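Local coordinates for PfVFT1 (Plasmodium falciparum, PDB 5JKQ), which probably binds a small solute in the cleft between the two lobes of a Venus flytrap domain, at residues A[18-23]-A[144-149]; A[25-30]-A[111-116]; A[34-39]-A[104-109]. The protein carries 3 engineered substitutions. All coordinates share one frame; numbering follows the deposited sequence.

Contact 1: A[18-23]-A[144-149]; sequences DIYHAA and IHMTDN
Across Tyr20 and Met146, the closest backbone pair, the CA atoms stand 10.6 Å apart, so helix 14-29 meets strand 146-147 and the loop after it through side chains. Tyr20 does all the touching from the helix. Its CG lies anti to the backbone N (chi1 160°), and the ring reaches out toward the strand. The hydroxyl donates to the side-chain amide of Asn149, with Tyr20 OH 2.8 Å from Asn149 OD1. The amide oxygen sits at the ring edge, near the ring plane. Ring and amide planes are only 17° apart, but the donor is tilted 28° from the carbonyl plane.

Met146, a selenomethionine, makes the second contact. Its chain bends at chi3 and brings Met146 CE 3.6 Å from Tyr20 CE1, at a slant to the ring. Trp111 and Met107 of helix 102-118 pack against Met146 as well, and Ala278 of strand 265-281 touches Tyr20, Met146 and Asn149.

Strand 146-147 is an edge strand of the three-stranded parallel sheet and is paired with strand 77-83. The contact therefore fastens the N-terminal helix to one lobe of the Venus flytrap fold. All three touching residues are buried. The bond gives a buried phenol and a buried amide oxygen a partner in each other, and it anchors the far end of the ring, while the Met146 methyl supplies apolar packing beside it.

Contact 2: A[25-30]-A[111-116]; sequences KELIQN and WETISK
Thr113 is overlapped by two neighbouring side chains of helix 14-29, Glu26 and Leu27. Its two branches divide the work. The methyl faces the extended chain of Glu26, and Thr113 CG2 lies 3.3 Å from Glu26 OE2. The hydroxyl side faces Leu27, with Leu27 CD2 at 3.3 Å from Thr113 OG1. Neither approach is a hydrogen bond. The polar end of Thr113 is instead bonded to the carbonyl oxygen of Ile109, one turn back in its own helix. With chi1 at -57°, OG1 sits beside the backbone N, a rotamer compatible with that bond.

This is helix-on-helix packing. Helix 14-29 lies against helix 102-118, which belongs to the lobe carrying the three-stranded parallel sheet of the bi-lobed Venus flytrap fold. The closest backbone pair is Leu27 and Thr113, with CA atoms 7.7 Å apart, and the small threonine suits so near an approach. Leu56, from a loop, packs on both Glu26 and Thr113.

A water joins the two helices beside the partly exposed Glu26. It donates to Glu26 OE2 at 2.7 Å and to Thr113 O at 2.9 Å. Lys116 NZ stands 5.8 Å from Glu26 OE2, too far for a salt bridge, though its charge may still favour the carboxylate. Leu27 also touches Ile109 and Ile110 of helix 102-118, and Leu33 of helix 32-39.

Contact 3: A[34-39]-A[104-109]; sequences IDLIDK and PDVMYI
Leu36 carries this contact from helix 32-39, and both its methyls pack on helix 102-118. With chi1 at 176°, CG swings away from the backbone N and the isobutyl group extends toward helix 102-118. Leu36 CD1 rests 3.6 Å from Asp105 CB, which CD2 also nears. Leu36 CD2 further meets the backbone N of Val106, lies 3.7 Å from Val106 CG2, and is also 3.7 Å from Ile109 CD1. Ile109 holds CG1 between its backbone N and carbonyl carbon (chi1 58°), an uncommon choice in a helix. From there its extended chain delivers CD1 to the leucine.

The two short helical segments run nearly antiparallel, at 157°, with axes 10.6 Å apart at closest approach. Leu36 and the side chains opposite it fill the interface together. Phe102, at the start of helix 102-118, also touches Leu36.

Asp105 offers its CB to the leucine and uses its carboxylate for another task. OD2 is hydrogen-bonded to His40, just beyond the end of helix 32-39. Lys39 NZ is 5.4 Å from Asp105 OD2, too far to pair with it. The packing is mainly apolar, with the Val106 amide and the Asp105 carboxylate at its edge, and the Asp105-His40 bond adds a polar tie.

Overall arrangement
Helix 102-118 links the three contacts. Contacts 2 and 3 use successive parts of it, with centres about 11 Å apart, and they meet where Leu27 CD1 lies 3.8 Å from Ile109 CG1. Contact 1 shares helix 14-29 with contact 2, and their centres are about 12 Å apart. Ala23 CB packs 3.6 Å from Ile114 CG1 there. Contact 1 also reaches contact 3, about 15 Å away between centres, through two selenomethionines: Met146 CE is 3.7 Å from Met107 CE. Helix 102-118 packs against both N-terminal helices and against Met146, while Tyr20 bridges helix 14-29 to segment 144-149 directly. Together the contacts join the N-terminal helical pair to one lobe of the probable solute-binding domain.

Contact 1: A[18-23]-A[144-149]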
# COMPACT_ATOMS: atom_id res chain seq x y z
N ASP A 18 -9.37 -14.63 0.55
CA ASP A 18 -8.76 -15.59 1.47
C ASP A 18 -7.57 -16.32 0.84
O ASP A 18 -6.52 -16.43 1.46
CB ASP A 18 -9.80 -16.61 1.94
CG ASP A 18 -10.91 -15.98 2.76
OD1 ASP A 18 -10.66 -14.92 3.39
OD2 ASP A 18 -12.02 -16.53 2.78
N ILE A 19 -7.74 -16.81 -0.39
CA ILE A 19 -6.65 -17.50 -1.06
C ILE A 19 -5.54 -16.50 -1.37
O ILE A 19 -4.36 -16.86 -1.39
CB ILE A 19 -7.13 -18.20 -2.35
CG1 ILE A 19 -6.10 -19.25 -2.79
CG2 ILE A 19 -7.42 -17.19 -3.47
CD1 ILE A 19 -6.68 -20.31 -3.70
N TYR A 20 -5.92 -15.25 -1.59
CA TYR A 20 -4.97 -14.17 -1.77
C TYR A 20 -4.14 -13.97 -0.51
O TYR A 20 -2.91 -13.90 -0.57
CB TYR A 20 -5.71 -12.89 -2.16
CG TYR A 20 -4.97 -11.59 -1.93
CD1 TYR A 20 -4.11 -11.08 -2.89
CD2 TYR A 20 -5.16 -10.87 -0.76
CE1 TYR A 20 -3.44 -9.88 -2.68
CE2 TYR A 20 -4.50 -9.68 -0.54
CZ TYR A 20 -3.64 -9.19 -1.50
OH TYR A 20 -2.99 -8.00 -1.27
N HIS A 21 -4.81 -13.90 0.64
CA HIS A 21 -4.12 -13.75 1.92
C HIS A 21 -3.28 -14.98 2.24
O HIS A 21 -2.21 -14.88 2.83
CB HIS A 21 -5.13 -13.51 3.05
CG HIS A 21 -5.71 -12.14 3.05
ND1 HIS A 21 -6.90 -11.83 3.69
CD2 HIS A 21 -5.27 -10.98 2.51
CE1 HIS A 21 -7.16 -10.55 3.53
NE2 HIS A 21 -6.19 -10.01 2.82
N ALA A 22 -3.79 -16.15 1.85
CA ALA A 22 -3.09 -17.40 2.10
C ALA A 22 -1.80 -17.47 1.29
O ALA A 22 -0.80 -18.01 1.76
CB ALA A 22 -3.99 -18.57 1.77
N ALA A 23 -1.83 -16.93 0.08
CA ALA A 23 -0.66 -16.93 -0.77
C ALA A 23 0.42 -16.02 -0.19
O ALA A 23 1.59 -16.39 -0.13
CB ALA A 23 -1.02 -16.50 -2.18
N ILE A 144 -12.79 -5.43 -13.47
CA ILE A 144 -11.62 -6.09 -12.91
C ILE A 144 -12.01 -6.89 -11.68
O ILE A 144 -13.02 -6.60 -11.03
CB ILE A 144 -10.53 -5.07 -12.53
CG1 ILE A 144 -11.14 -3.93 -11.69
CG2 ILE A 144 -9.86 -4.52 -13.78
CD1 ILE A 144 -10.14 -2.92 -11.17
N HIS A 145 -11.22 -7.92 -11.37
CA HIS A 145 -11.42 -8.70 -10.16
C HIS A 145 -10.70 -8.05 -8.97
O HIS A 145 -11.09 -8.24 -7.82
CB HIS A 145 -10.91 -10.13 -10.35
CG HIS A 145 -11.51 -10.83 -11.53
ND1 HIS A 145 -10.75 -11.53 -12.45
CD2 HIS A 145 -12.80 -10.96 -11.93
CE1 HIS A 145 -11.55 -12.04 -13.37
NE2 HIS A 145 -12.79 -11.71 -13.08
N MSE A 146 -9.67 -7.27 -9.28
CA MSE A 146 -8.75 -6.75 -8.28
C MSE A 146 -8.11 -5.43 -8.66
O MSE A 146 -7.91 -5.15 -9.84
CB MSE A 146 -7.62 -7.73 -8.04
CG MSE A 146 -7.89 -8.83 -7.07
SE MSE A 146 -6.27 -9.88 -6.93
CE MSE A 146 -5.38 -8.87 -5.52
N THR A 147 -7.75 -4.65 -7.65
CA THR A 147 -6.81 -3.56 -7.84
C THR A 147 -5.40 -4.10 -7.62
O THR A 147 -5.24 -5.19 -7.06
CB THR A 147 -7.06 -2.39 -6.87
OG1 THR A 147 -6.73 -2.80 -5.53
CG2 THR A 147 -8.51 -1.94 -6.93
N ASP A 148 -4.40 -3.36 -8.06
CA ASP A 148 -3.02 -3.69 -7.76
C ASP A 148 -2.81 -3.58 -6.24
O ASP A 148 -3.64 -3.01 -5.55
CB ASP A 148 -2.06 -2.76 -8.51
CG ASP A 148 -0.64 -3.28 -8.53
OD1 ASP A 148 0.02 -3.28 -7.46
OD2 ASP A 148 -0.16 -3.68 -9.61
N ASN A 149 -1.72 -4.14 -5.74
CA ASN A 149 -1.46 -4.13 -4.30
C ASN A 149 -0.90 -2.81 -3.78
O ASN A 149 -0.89 -2.58 -2.57
CB ASN A 149 -0.49 -5.26 -3.92
CG ASN A 149 -1.02 -6.63 -4.29
OD1 ASN A 149 -1.97 -7.12 -3.69
ND2 ASN A 149 -0.38 -7.26 -5.27

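Contact 2: A[25-30]-A[111-116]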
# COMPACT_ATOMS: atom_id res chain seq x y z
N LYS A 25 0.77 -15.28 2.89
CA LYS A 25 1.28 -15.98 4.06
C LYS A 25 2.37 -16.96 3.66
O LYS A 25 3.42 -17.04 4.30
CB LYS A 25 0.14 -16.71 4.78
CG LYS A 25 0.58 -17.47 6.02
CD LYS A 25 -0.62 -18.06 6.76
CE LYS A 25 -0.19 -18.82 8.00
NZ LYS A 25 -1.37 -19.30 8.77
N GLU A 26 2.12 -17.69 2.58
CA GLU A 26 3.10 -18.65 2.08
C GLU A 26 4.34 -17.94 1.56
O GLU A 26 5.47 -18.41 1.76
CB GLU A 26 2.48 -19.52 0.97
CG GLU A 26 3.47 -20.47 0.32
CD GLU A 26 2.80 -21.69 -0.28
OE1 GLU A 26 2.10 -22.41 0.47
OE2 GLU A 26 2.97 -21.92 -1.49
N LEU A 27 4.14 -16.80 0.89
CA LEU A 27 5.25 -16.03 0.34
C LEU A 27 6.14 -15.46 1.45
O LEU A 27 7.31 -15.15 1.22
CB LEU A 27 4.73 -14.90 -0.55
CG LEU A 27 4.25 -15.32 -1.94
CD1 LEU A 27 3.61 -14.15 -2.66
CD2 LEU A 27 5.38 -15.89 -2.78
N ILE A 28 5.57 -15.32 2.64
CA ILE A 28 6.32 -14.85 3.80
C ILE A 28 7.05 -16.02 4.45
O ILE A 28 8.16 -15.86 4.96
CB ILE A 28 5.38 -14.16 4.81
CG1 ILE A 28 4.92 -12.82 4.25
CG2 ILE A 28 6.07 -13.94 6.16
CD1 ILE A 28 3.74 -12.20 4.97
N GLN A 29 6.43 -17.19 4.42
CA GLN A 29 7.04 -18.40 4.95
C GLN A 29 8.24 -18.85 4.12
O GLN A 29 9.26 -19.26 4.67
CB GLN A 29 6.01 -19.54 5.02
CG GLN A 29 4.95 -19.36 6.10
CD GLN A 29 3.85 -20.40 6.02
OE1 GLN A 29 3.60 -20.98 4.96
NE2 GLN A 29 3.17 -20.64 7.14
N ASN A 30 8.11 -18.78 2.80
CA ASN A 30 9.15 -19.28 1.90
C ASN A 30 10.17 -18.22 1.49
O ASN A 30 10.97 -18.44 0.58
CB ASN A 30 8.51 -19.91 0.66
CG ASN A 30 7.75 -18.91 -0.19
OD1 ASN A 30 7.85 -17.70 -0.00
ND2 ASN A 30 6.98 -19.42 -1.15
N TRP A 111 0.11 -14.69 -7.51
CA TRP A 111 -0.74 -15.51 -8.37
C TRP A 111 -0.01 -16.74 -8.90
O TRP A 111 -0.64 -17.73 -9.26
CB TRP A 111 -1.29 -14.68 -9.52
CG TRP A 111 -2.48 -13.89 -9.10
CD1 TRP A 111 -2.53 -12.55 -8.83
CD2 TRP A 111 -3.80 -14.39 -8.85
NE1 TRP A 111 -3.80 -12.19 -8.45
CE2 TRP A 111 -4.60 -13.30 -8.45
CE3 TRP A 111 -4.38 -15.66 -8.94
CZ2 TRP A 111 -5.95 -13.44 -8.14
CZ3 TRP A 111 -5.73 -15.79 -8.62
CH2 TRP A 111 -6.49 -14.69 -8.23
N GLU A 112 1.32 -16.69 -8.93
CA GLU A 112 2.11 -17.88 -9.21
C GLU A 112 1.92 -18.89 -8.07
O GLU A 112 1.78 -20.09 -8.31
CB GLU A 112 3.59 -17.54 -9.37
CG GLU A 112 3.94 -16.93 -10.73
CD GLU A 112 5.33 -16.31 -10.77
OE1 GLU A 112 6.10 -16.49 -9.80
OE2 GLU A 112 5.65 -15.65 -11.78
N THR A 113 1.91 -18.37 -6.85
CA THR A 113 1.70 -19.19 -5.66
C THR A 113 0.28 -19.75 -5.64
O THR A 113 0.06 -20.92 -5.32
CB THR A 113 1.96 -18.38 -4.37
OG1 THR A 113 3.29 -17.84 -4.40
CG2 THR A 113 1.80 -19.25 -3.13
N ILE A 114 -0.69 -18.90 -5.98
CA ILE A 114 -2.08 -19.31 -6.04
C ILE A 114 -2.26 -20.39 -7.11
O ILE A 114 -2.97 -21.37 -6.90
CB ILE A 114 -3.01 -18.11 -6.33
CG1 ILE A 114 -3.07 -17.20 -5.11
CG2 ILE A 114 -4.43 -18.57 -6.68
CD1 ILE A 114 -3.60 -15.81 -5.40
N SER A 115 -1.60 -20.19 -8.25
CA SER A 115 -1.70 -21.13 -9.36
C SER A 115 -1.19 -22.52 -8.96
O SER A 115 -1.74 -23.53 -9.40
CB SER A 115 -0.93 -20.61 -10.57
OG SER A 115 -1.52 -19.44 -11.09
N LYS A 116 -0.16 -22.56 -8.13
CA LYS A 116 0.44 -23.83 -7.72
C LYS A 116 -0.43 -24.58 -6.71
O LYS A 116 -0.16 -25.74 -6.40
CB LYS A 116 1.84 -23.59 -7.14
CG LYS A 116 2.91 -23.42 -8.21
CD LYS A 116 4.30 -23.29 -7.61
CE LYS A 116 4.52 -21.92 -6.99
NZ LYS A 116 5.90 -21.77 -6.44
O HOH W 1 1.48 -22.76 -3.56

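Contact 3: A[34-39]-A[104-109]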
# COMPACT_ATOMS: atom_id res chain seq x y z
N ILE A 34 10.31 -11.36 0.72
CA ILE A 34 11.41 -10.55 1.25
C ILE A 34 12.61 -10.62 0.30
O ILE A 34 13.37 -9.65 0.19
CB ILE A 34 11.82 -11.00 2.66
CG1 ILE A 34 10.59 -11.01 3.58
CG2 ILE A 34 12.90 -10.08 3.22
CD1 ILE A 34 10.85 -11.51 4.99
N ASP A 35 12.78 -11.75 -0.37
CA ASP A 35 13.82 -11.89 -1.38
C ASP A 35 13.57 -10.91 -2.52
O ASP A 35 14.51 -10.30 -3.04
CB ASP A 35 13.87 -13.32 -1.92
CG ASP A 35 14.57 -14.27 -0.97
OD1 ASP A 35 14.85 -13.88 0.18
OD2 ASP A 35 14.84 -15.42 -1.38
N LEU A 36 12.31 -10.76 -2.90
CA LEU A 36 11.92 -9.86 -3.97
C LEU A 36 12.12 -8.40 -3.57
O LEU A 36 12.44 -7.56 -4.41
CB LEU A 36 10.46 -10.10 -4.36
CG LEU A 36 9.88 -9.16 -5.42
CD1 LEU A 36 10.55 -9.40 -6.77
CD2 LEU A 36 8.37 -9.34 -5.51
N ILE A 37 11.91 -8.11 -2.29
CA ILE A 37 12.12 -6.77 -1.77
C ILE A 37 13.61 -6.43 -1.82
O ILE A 37 13.99 -5.33 -2.21
CB ILE A 37 11.57 -6.64 -0.32
CG1 ILE A 37 10.04 -6.64 -0.35
CG2 ILE A 37 12.08 -5.37 0.37
CD1 ILE A 37 9.39 -6.78 1.01
N ASP A 38 14.44 -7.40 -1.45
CA ASP A 38 15.89 -7.21 -1.48
C ASP A 38 16.41 -7.09 -2.91
O ASP A 38 17.27 -6.25 -3.20
CB ASP A 38 16.59 -8.38 -0.78
CG ASP A 38 16.22 -8.49 0.69
OD1 ASP A 38 15.79 -7.48 1.29
OD2 ASP A 38 16.35 -9.60 1.25
N LYS A 39 15.88 -7.92 -3.81
CA LYS A 39 16.32 -7.92 -5.20
C LYS A 39 16.12 -6.56 -5.86
O LYS A 39 16.99 -6.08 -6.59
CB LYS A 39 15.57 -8.99 -6.00
CG LYS A 39 15.88 -8.97 -7.49
CD LYS A 39 15.21 -10.12 -8.23
CE LYS A 39 15.64 -10.16 -9.69
NZ LYS A 39 15.41 -8.87 -10.40
N PRO A 104 4.48 -4.88 -9.65
CA PRO A 104 4.05 -5.93 -10.59
C PRO A 104 4.60 -7.30 -10.22
O PRO A 104 3.86 -8.29 -10.27
CB PRO A 104 4.61 -5.45 -11.93
CG PRO A 104 4.69 -3.99 -11.80
CD PRO A 104 5.04 -3.72 -10.36
N ASP A 105 5.88 -7.36 -9.85
CA ASP A 105 6.50 -8.62 -9.46
C ASP A 105 5.84 -9.23 -8.23
O ASP A 105 5.76 -10.45 -8.11
CB ASP A 105 8.00 -8.44 -9.19
CG ASP A 105 8.85 -8.49 -10.45
OD1 ASP A 105 8.35 -8.96 -11.50
OD2 ASP A 105 10.02 -8.09 -10.38
N VAL A 106 5.38 -8.38 -7.32
CA VAL A 106 4.65 -8.84 -6.14
C VAL A 106 3.36 -9.54 -6.55
O VAL A 106 3.05 -10.62 -6.05
CB VAL A 106 4.32 -7.66 -5.18
CG1 VAL A 106 3.29 -8.08 -4.12
CG2 VAL A 106 5.58 -7.14 -4.52
N MSE A 107 2.62 -8.93 -7.47
CA MSE A 107 1.35 -9.49 -7.90
C MSE A 107 1.56 -10.79 -8.67
O MSE A 107 0.74 -11.70 -8.59
CB MSE A 107 0.58 -8.49 -8.77
CG MSE A 107 -0.82 -8.96 -9.14
SE MSE A 107 -1.99 -9.19 -7.59
CE MSE A 107 -2.63 -7.36 -7.46
N TYR A 108 2.67 -10.88 -9.40
CA TYR A 108 3.00 -12.08 -10.16
C TYR A 108 3.25 -13.27 -9.24
O TYR A 108 2.69 -14.35 -9.45
CB TYR A 108 4.22 -11.84 -11.05
CG TYR A 108 4.02 -10.84 -12.16
CD1 TYR A 108 2.79 -10.71 -12.80
CD2 TYR A 108 5.05 -10.01 -12.57
CE1 TYR A 108 2.60 -9.79 -13.82
CE2 TYR A 108 4.87 -9.08 -13.58
CZ TYR A 108 3.65 -8.98 -14.20
OH TYR A 108 3.47 -8.06 -15.21
N ILE A 109 4.09 -13.09 -8.23
CA ILE A 109 4.44 -14.20 -7.35
C ILE A 109 3.25 -14.62 -6.49
O ILE A 109 3.15 -15.78 -6.09
CB ILE A 109 5.65 -13.87 -6.45
CG1 ILE A 109 5.37 -12.62 -5.60
CG2 ILE A 109 6.90 -13.68 -7.31
CD1 ILE A 109 6.43 -12.35 -4.56